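Local coordinates for DinB-like domain-containing protein (Thermus thermophilus, PDB 2YQY) that is of unknown function but adopts the four-helix bundle of the DinB superfamily and carries an exposed histidine triad that may bind a metal ion, as in related proteins, at residues L56-T61 with R115-L120; E52-V57 with Y154-H159. All coordinates share one frame; numbering follows the deposited sequence.

Contact 1 (L56-T61 with R115-L120); sequences LVEDST and RARAFL
Glu-58 and Arg-117 meet in a two-pronged salt bridge between helices 47-71 and 106-126 of the four-helix bundle; the axes of segments 56-61 and 115-120 approach to 8.2 Å, their directions 25° apart. Glu-58 has the most surface buried by the pairing. Its carboxylate is taken side-on by the guanidinium: Arg-117 NE donates to Glu-58 OE1 at 2.8 Å in an almost straight bond (178°), and Arg-117 NH2 donates to Glu-58 OE2 at 2.8 Å. Both oxygens use their syn lone pairs and the two flat groups are nearly coplanar, which fixes the rotation of each. Arg-117 reaches back to the glutamate through a chain bent at chi2 (58°) and again at chi3; its NH1 bonds to Leu-17 O and its NH2 also serves Glu-156, so this buried charge is shared among helices.

The Leu-120 methyls lie beside the salt bridge. CD2 is 3.7 Å from Glu-58 CD, the two side chains crossing at about a right angle, while CD1 touches Thr-61 CG2.

Asp-59 sits where the backbones come closest, its CA 4.8 Å from that of Ala-116, a spacing consistent with the small alanine side chain, whose CB packs on Asp-59 CB. The aspartate's OD2 forms a salt bridge with Arg-63, and OD1 lies in the plane of the Phe-119 ring, at its edge, 3.5 Å from Phe-119 CD2.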
ATOM      1  N   LEU A  56      -1.392  -5.930   2.166  1.00 18.13           N
ATOM      2  CA  LEU A  56      -0.360  -6.668   2.962  1.00 17.85           C
ATOM      3  C   LEU A  56       0.954  -5.831   3.026  1.00 17.96           C
ATOM      4  O   LEU A  56       1.616  -5.742   4.084  1.00 16.43           O
ATOM      5  CB  LEU A  56      -0.103  -8.065   2.394  1.00 17.01           C
ATOM      6  CG  LEU A  56      -1.347  -8.966   2.465  1.00 18.87           C
ATOM      7  CD1 LEU A  56      -1.148 -10.337   1.746  1.00 20.85           C
ATOM      8  CD2 LEU A  56      -1.802  -9.148   3.932  1.00 20.83           C
ATOM      9  N   VAL A  57       1.299  -5.195   1.914  1.00 17.54           N
ATOM     10  CA  VAL A  57       2.520  -4.408   1.877  1.00 17.45           C
ATOM     11  C   VAL A  57       2.388  -3.183   2.799  1.00 18.01           C
ATOM     12  O   VAL A  57       3.372  -2.793   3.443  1.00 18.82           O
ATOM     13  CB  VAL A  57       2.938  -4.051   0.431  1.00 18.59           C
ATOM     14  CG1 VAL A  57       4.083  -3.009   0.410  1.00 16.90           C
ATOM     15  CG2 VAL A  57       3.353  -5.357  -0.356  1.00 18.32           C
ATOM     16  N   GLU A  58       1.206  -2.584   2.889  1.00 17.58           N
ATOM     17  CA  GLU A  58       1.021  -1.448   3.813  1.00 18.61           C
ATOM     18  C   GLU A  58       1.082  -1.912   5.257  1.00 18.82           C
ATOM     19  O   GLU A  58       1.612  -1.231   6.102  1.00 18.89           O
ATOM     20  CB  GLU A  58      -0.326  -0.767   3.625  1.00 19.11           C
ATOM     21  CG  GLU A  58      -0.457  -0.134   2.271  1.00 21.10           C
ATOM     22  CD  GLU A  58      -1.267   1.152   2.243  1.00 20.15           C
ATOM     23  OE1 GLU A  58      -2.111   1.407   3.150  1.00 17.58           O
ATOM     24  OE2 GLU A  58      -1.063   1.889   1.264  1.00 18.35           O
ATOM     25  N   ASP A  59       0.546  -3.097   5.527  1.00 18.24           N
ATOM     26  CA  ASP A  59       0.653  -3.668   6.871  1.00 19.06           C
ATOM     27  C   ASP A  59       2.118  -3.890   7.259  1.00 19.43           C
ATOM     28  O   ASP A  59       2.551  -3.503   8.329  1.00 17.93           O
ATOM     29  CB  ASP A  59      -0.152  -4.962   6.988  1.00 17.44           C
ATOM     30  CG  ASP A  59      -0.043  -5.579   8.359  1.00 19.72           C
ATOM     31  OD1 ASP A  59      -0.839  -5.195   9.234  1.00 18.84           O
ATOM     32  OD2 ASP A  59       0.842  -6.435   8.575  1.00 18.69           O
ATOM     33  N   SER A  60       2.860  -4.494   6.342  1.00 19.41           N
ATOM     34  CA  SER A  60       4.256  -4.826   6.514  1.00 19.86           C
ATOM     35  C   SER A  60       5.070  -3.514   6.729  1.00 19.34           C
ATOM     36  O   SER A  60       5.879  -3.387   7.703  1.00 17.87           O
ATOM     37  CB  SER A  60       4.675  -5.578   5.255  1.00 19.28           C
ATOM     38  OG  SER A  60       6.010  -5.937   5.338  1.00 24.23           O
ATOM     39  N   THR A  61       4.795  -2.515   5.885  1.00 18.52           N
ATOM     40  CA  THR A  61       5.442  -1.174   6.008  1.00 19.03           C
ATOM     41  C   THR A  61       5.221  -0.558   7.373  1.00 19.76           C
ATOM     42  O   THR A  61       6.157  -0.023   8.023  1.00 19.66           O
ATOM     43  CB  THR A  61       4.895  -0.204   4.939  1.00 18.51           C
ATOM     44  OG1 THR A  61       5.168  -0.763   3.645  1.00 17.17           O
ATOM     45  CG2 THR A  61       5.574   1.204   5.063  1.00 18.13           C
ATOM     46  N   ARG A 115      -8.054  -1.615   7.271  1.00 20.44           N
ATOM     47  CA  ARG A 115      -7.308  -1.952   8.485  1.00 20.77           C
ATOM     48  C   ARG A 115      -5.818  -1.624   8.345  1.00 20.47           C
ATOM     49  O   ARG A 115      -5.240  -0.980   9.210  1.00 19.68           O
ATOM     50  CB  ARG A 115      -7.484  -3.432   8.816  1.00 20.74           C
ATOM     51  CG  ARG A 115      -6.921  -3.812  10.165  1.00 22.60           C
ATOM     52  N   ALA A 116      -5.203  -2.087   7.263  1.00 20.21           N
ATOM     53  CA  ALA A 116      -3.764  -1.870   7.054  1.00 21.78           C
ATOM     54  C   ALA A 116      -3.452  -0.383   6.898  1.00 22.25           C
ATOM     55  O   ALA A 116      -2.443   0.122   7.416  1.00 23.13           O
ATOM     56  CB  ALA A 116      -3.273  -2.690   5.840  1.00 22.39           C
ATOM     57  N   ARG A 117      -4.342   0.333   6.205  1.00 22.61           N
ATOM     58  CA  ARG A 117      -4.180   1.775   5.995  1.00 22.57           C
ATOM     59  C   ARG A 117      -4.331   2.541   7.315  1.00 22.52           C
ATOM     60  O   ARG A 117      -3.545   3.451   7.563  1.00 21.94           O
ATOM     61  CB  ARG A 117      -5.149   2.318   4.916  1.00 23.06           C
ATOM     62  CG  ARG A 117      -5.131   3.867   4.770  1.00 23.22           C
ATOM     63  CD  ARG A 117      -3.734   4.439   4.420  1.00 21.71           C
ATOM     64  NE  ARG A 117      -3.227   3.943   3.137  1.00 20.21           N
ATOM     65  CZ  ARG A 117      -3.278   4.617   1.984  1.00 19.04           C
ATOM     66  NH1 ARG A 117      -3.850   5.831   1.932  1.00 21.00           N
ATOM     67  NH2 ARG A 117      -2.753   4.080   0.878  1.00 20.37           N
ATOM     68  N   ALA A 118      -5.295   2.166   8.170  1.00 21.15           N
ATOM     69  CA  ALA A 118      -5.390   2.789   9.518  1.00 21.18           C
ATOM     70  C   ALA A 118      -4.092   2.576  10.312  1.00 20.94           C
ATOM     71  O   ALA A 118      -3.585   3.500  10.933  1.00 20.01           O
ATOM     72  CB  ALA A 118      -6.620   2.258  10.315  1.00 21.52           C
ATOM     73  N   PHE A 119      -3.548   1.358  10.254  1.00 21.43           N
ATOM     74  CA  PHE A 119      -2.325   0.970  10.967  1.00 21.24           C
ATOM     75  C   PHE A 119      -1.153   1.776  10.407  1.00 22.28           C
ATOM     76  O   PHE A 119      -0.383   2.375  11.145  1.00 21.15           O
ATOM     77  CB  PHE A 119      -2.090  -0.545  10.770  1.00 21.18           C
ATOM     78  CG  PHE A 119      -0.878  -1.083  11.485  1.00 22.31           C
ATOM     79  CD1 PHE A 119      -0.311  -0.400  12.563  1.00 22.45           C
ATOM     80  CD2 PHE A 119      -0.308  -2.291  11.092  1.00 20.64           C
ATOM     81  CE1 PHE A 119       0.829  -0.908  13.217  1.00 22.26           C
ATOM     82  CE2 PHE A 119       0.806  -2.799  11.755  1.00 20.75           C
ATOM     83  CZ  PHE A 119       1.370  -2.105  12.816  1.00 22.11           C
ATOM     84  N   LEU A 120      -1.011   1.782   9.082  1.00 21.21           N
ATOM     85  CA  LEU A 120       0.028   2.594   8.475  1.00 21.27           C
ATOM     86  C   LEU A 120      -0.019   4.080   8.887  1.00 21.85           C
ATOM     87  O   LEU A 120       1.027   4.665   9.222  1.00 22.36           O
ATOM     88  CB  LEU A 120       0.005   2.451   6.953  1.00 20.91           C
ATOM     89  CG  LEU A 120       1.064   3.246   6.175  1.00 20.82           C
ATOM     90  CD1 LEU A 120       2.509   2.893   6.634  1.00 21.04           C
ATOM     91  CD2 LEU A 120       0.880   3.010   4.689  1.00 19.95           C
TER

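Contact 2 (E52-V57 with Y154-H159); sequences EHVALV and YHEAHH
His-53 faces His-155 and His-159 between two helices of the four-helix bundle, 47-71 and 153-165; segments 52-57 and 154-159 run antiparallel, 178° between their directions. The three imidazoles form an aromatic cluster consistent with the exposed histidine triad reported for this protein. His-155 and His-159 are one helical turn apart, and no metal is bound to them here.

Among the ring contacts, the edge of His-53 points at the face of His-159 in an offset edge-to-face pair, planes 75° apart and His-53 CD2 3.5 Å from His-159 NE2. His-53 and His-155 meet obliquely. The rings converge on their NE2 atoms: that of His-155 lies 2.9 Å from His-53 NE2 and 3.2 Å from His-159 NE2. His-53 and His-155 carry CG anti to the backbone N, whereas in His-159 it lies beside it (chi1 -72°), which sets CD2 over one face of His-155.

Valines pack on the rings. Val-57 CG1 makes a CH-pi contact over the opposite face of His-155, 3.9 Å from the ring centroid, and Val-54 CG2 packs against His-159 CB at 3.7 Å.

A water bridges the helices in the plane of the His-155 ring, hydrogen-bonded to Val-54 O at 2.8 Å and to His-155 ND1 at 2.6 Å.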
ATOM      1  N   GLU A  52      -5.417  -7.021  -2.339  1.00 17.92           N
ATOM      2  CA  GLU A  52      -4.954  -7.703  -1.123  1.00 18.22           C
ATOM      3  C   GLU A  52      -3.438  -7.534  -0.969  1.00 18.75           C
ATOM      4  O   GLU A  52      -2.958  -7.247   0.136  1.00 17.94           O
ATOM      5  CB  GLU A  52      -5.371  -9.195  -1.135  1.00 18.46           C
ATOM      6  CG  GLU A  52      -4.608 -10.020  -0.146  1.00 19.89           C
ATOM      7  CD  GLU A  52      -4.702 -11.520  -0.351  1.00 19.37           C
ATOM      8  OE1 GLU A  52      -5.032 -12.001  -1.469  1.00 18.68           O
ATOM      9  OE2 GLU A  52      -4.426 -12.237   0.641  1.00 19.10           O
ATOM     10  N   HIS A  53      -2.696  -7.639  -2.078  1.00 18.22           N
ATOM     11  CA  HIS A  53      -1.244  -7.390  -2.071  1.00 18.13           C
ATOM     12  C   HIS A  53      -0.883  -5.981  -1.571  1.00 18.50           C
ATOM     13  O   HIS A  53      -0.016  -5.820  -0.735  1.00 17.44           O
ATOM     14  CB  HIS A  53      -0.658  -7.598  -3.475  1.00 18.36           C
ATOM     15  CG  HIS A  53       0.813  -7.295  -3.576  1.00 17.00           C
ATOM     16  ND1 HIS A  53       1.781  -8.067  -2.975  1.00 17.64           N
ATOM     17  CD2 HIS A  53       1.472  -6.299  -4.216  1.00 15.37           C
ATOM     18  CE1 HIS A  53       2.974  -7.550  -3.216  1.00 18.05           C
ATOM     19  NE2 HIS A  53       2.814  -6.484  -3.985  1.00 17.36           N
ATOM     20  N   VAL A  54      -1.555  -4.970  -2.109  1.00 18.58           N
ATOM     21  CA  VAL A  54      -1.396  -3.615  -1.653  1.00 18.68           C
ATOM     22  C   VAL A  54      -1.596  -3.497  -0.122  1.00 19.09           C
ATOM     23  O   VAL A  54      -0.773  -2.880   0.556  1.00 18.74           O
ATOM     24  CB  VAL A  54      -2.358  -2.641  -2.421  1.00 18.12           C
ATOM     25  CG1 VAL A  54      -2.458  -1.284  -1.692  1.00 17.88           C
ATOM     26  CG2 VAL A  54      -1.881  -2.482  -3.897  1.00 18.61           C
ATOM     27  N   ALA A  55      -2.711  -4.035   0.391  1.00 18.82           N
ATOM     28  CA  ALA A  55      -2.985  -4.067   1.809  1.00 18.34           C
ATOM     29  C   ALA A  55      -1.862  -4.763   2.613  1.00 19.02           C
ATOM     30  O   ALA A  55      -1.438  -4.248   3.662  1.00 16.05           O
ATOM     31  CB  ALA A  55      -4.350  -4.751   2.076  1.00 18.55           C
ATOM     32  N   LEU A  56      -1.392  -5.930   2.166  1.00 18.13           N
ATOM     33  CA  LEU A  56      -0.360  -6.668   2.962  1.00 17.85           C
ATOM     34  C   LEU A  56       0.954  -5.831   3.026  1.00 17.96           C
ATOM     35  O   LEU A  56       1.616  -5.742   4.084  1.00 16.43           O
ATOM     36  CB  LEU A  56      -0.103  -8.065   2.394  1.00 17.01           C
ATOM     37  CG  LEU A  56      -1.347  -8.966   2.465  1.00 18.87           C
ATOM     38  CD1 LEU A  56      -1.148 -10.337   1.746  1.00 20.85           C
ATOM     39  CD2 LEU A  56      -1.802  -9.148   3.932  1.00 20.83           C
ATOM     40  N   VAL A  57       1.299  -5.195   1.914  1.00 17.54           N
ATOM     41  CA  VAL A  57       2.520  -4.408   1.877  1.00 17.45           C
ATOM     42  C   VAL A  57       2.388  -3.183   2.799  1.00 18.01           C
ATOM     43  O   VAL A  57       3.372  -2.793   3.443  1.00 18.82           O
ATOM     44  CB  VAL A  57       2.938  -4.051   0.431  1.00 18.59           C
ATOM     45  CG1 VAL A  57       4.083  -3.009   0.410  1.00 16.90           C
ATOM     46  CG2 VAL A  57       3.353  -5.357  -0.356  1.00 18.32           C
ATOM     47  N   TYR A 154       4.776   4.769  -3.934  1.00 18.26           N
ATOM     48  CA  TYR A 154       5.099   4.238  -5.273  1.00 17.76           C
ATOM     49  C   TYR A 154       4.410   2.890  -5.475  1.00 16.56           C
ATOM     50  O   TYR A 154       3.920   2.590  -6.554  1.00 16.80           O
ATOM     51  CB  TYR A 154       6.625   4.134  -5.468  1.00 17.35           C
ATOM     52  CG  TYR A 154       7.050   3.565  -6.823  1.00 18.51           C
ATOM     53  CD1 TYR A 154       6.430   3.952  -8.000  1.00 23.91           C
ATOM     54  CD2 TYR A 154       8.091   2.648  -6.916  1.00 22.80           C
ATOM     55  CE1 TYR A 154       6.824   3.414  -9.243  1.00 23.50           C
ATOM     56  CE2 TYR A 154       8.488   2.109  -8.139  1.00 22.64           C
ATOM     57  CZ  TYR A 154       7.860   2.492  -9.285  1.00 21.16           C
ATOM     58  OH  TYR A 154       8.267   1.956 -10.494  1.00 21.89           O
ATOM     59  N   HIS A 155       4.383   2.083  -4.427  1.00 14.73           N
ATOM     60  CA  HIS A 155       3.803   0.733  -4.535  1.00 16.05           C
ATOM     61  C   HIS A 155       2.313   0.791  -4.909  1.00 16.32           C
ATOM     62  O   HIS A 155       1.872   0.120  -5.827  1.00 16.79           O
ATOM     63  CB  HIS A 155       3.965  -0.038  -3.207  1.00 14.21           C
ATOM     64  CG  HIS A 155       3.525  -1.461  -3.295  1.00 14.20           C
ATOM     65  ND1 HIS A 155       2.472  -1.967  -2.564  1.00 14.49           N
ATOM     66  CD2 HIS A 155       4.007  -2.493  -4.020  1.00 18.21           C
ATOM     67  CE1 HIS A 155       2.315  -3.247  -2.850  1.00 18.85           C
ATOM     68  NE2 HIS A 155       3.238  -3.594  -3.724  1.00 18.29           N
ATOM     69  N   GLU A 156       1.540   1.558  -4.154  1.00 15.34           N
ATOM     70  CA  GLU A 156       0.140   1.716  -4.479  1.00 15.79           C
ATOM     71  C   GLU A 156      -0.064   2.380  -5.835  1.00 16.33           C
ATOM     72  O   GLU A 156      -0.973   1.947  -6.587  1.00 16.59           O
ATOM     73  CB  GLU A 156      -0.624   2.477  -3.414  1.00 15.99           C
ATOM     74  CG  GLU A 156      -2.133   2.469  -3.713  1.00 15.16           C
ATOM     75  CD  GLU A 156      -2.934   2.971  -2.559  1.00 17.49           C
ATOM     76  OE1 GLU A 156      -2.781   4.158  -2.179  1.00 16.45           O
ATOM     77  OE2 GLU A 156      -3.724   2.168  -2.024  1.00 19.23           O
ATOM     78  N   ALA A 157       0.771   3.381  -6.184  1.00 15.12           N
ATOM     79  CA  ALA A 157       0.623   4.033  -7.494  1.00 15.20           C
ATOM     80  C   ALA A 157       0.859   3.013  -8.626  1.00 16.48           C
ATOM     81  O   ALA A 157       0.119   2.934  -9.608  1.00 16.66           O
ATOM     82  CB  ALA A 157       1.560   5.271  -7.629  1.00 16.19           C
ATOM     83  N   HIS A 158       1.891   2.210  -8.459  1.00 16.67           N
ATOM     84  CA  HIS A 158       2.227   1.200  -9.443  1.00 16.59           C
ATOM     85  C   HIS A 158       1.055   0.198  -9.667  1.00 17.63           C
ATOM     86  O   HIS A 158       0.669  -0.105 -10.827  1.00 16.73           O
ATOM     87  CB  HIS A 158       3.477   0.443  -9.003  1.00 16.67           C
ATOM     88  CG  HIS A 158       3.740  -0.763  -9.842  1.00 14.93           C
ATOM     89  ND1 HIS A 158       4.528  -0.724 -10.972  1.00 18.05           N
ATOM     90  CD2 HIS A 158       3.263  -2.027  -9.753  1.00 18.51           C
ATOM     91  CE1 HIS A 158       4.538  -1.918 -11.540  1.00 17.23           C
ATOM     92  NE2 HIS A 158       3.768  -2.725 -10.828  1.00 16.81           N
ATOM     93  N   HIS A 159       0.474  -0.298  -8.569  1.00 17.25           N
ATOM     94  CA  HIS A 159      -0.587  -1.334  -8.702  1.00 17.71           C
ATOM     95  C   HIS A 159      -1.899  -0.741  -9.185  1.00 17.61           C
ATOM     96  O   HIS A 159      -2.596  -1.343  -9.979  1.00 18.49           O
ATOM     97  CB  HIS A 159      -0.719  -2.155  -7.418  1.00 15.88           C
ATOM     98  CG  HIS A 159       0.450  -3.084  -7.224  1.00 16.45           C
ATOM     99  ND1 HIS A 159       0.662  -4.177  -8.031  1.00 14.37           N
ATOM    100  CD2 HIS A 159       1.538  -2.999  -6.423  1.00 15.93           C
ATOM    101  CE1 HIS A 159       1.807  -4.754  -7.708  1.00 13.47           C
ATOM    102  NE2 HIS A 159       2.348  -4.064  -6.717  1.00 14.36           N
TER
HETATM  103  O   HOH W   1       0.971  -1.054  -0.670  1.00 30.12           O

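Both contacts use helix 47-71, sharing Leu-56 and Val-57, but they engage different neighbours: contact 1 joins it to helix 106-126 at a small angle, contact 2 to the antiparallel helix 153-165. Their centres lie about 10 Å apart. Contact 1 is the more buried, with five of its seven touching residues buried against two of six in contact 2, and it relies on paired charges and a closer approach of the segment axes (8.2 Å against 10.2 Å). Contact 2 relies on imidazole rings and a water. A salt bridge ties them together: Arg-117 NH2 of contact 1 lies 3.1 Å from Glu-156 OE1 of contact 2.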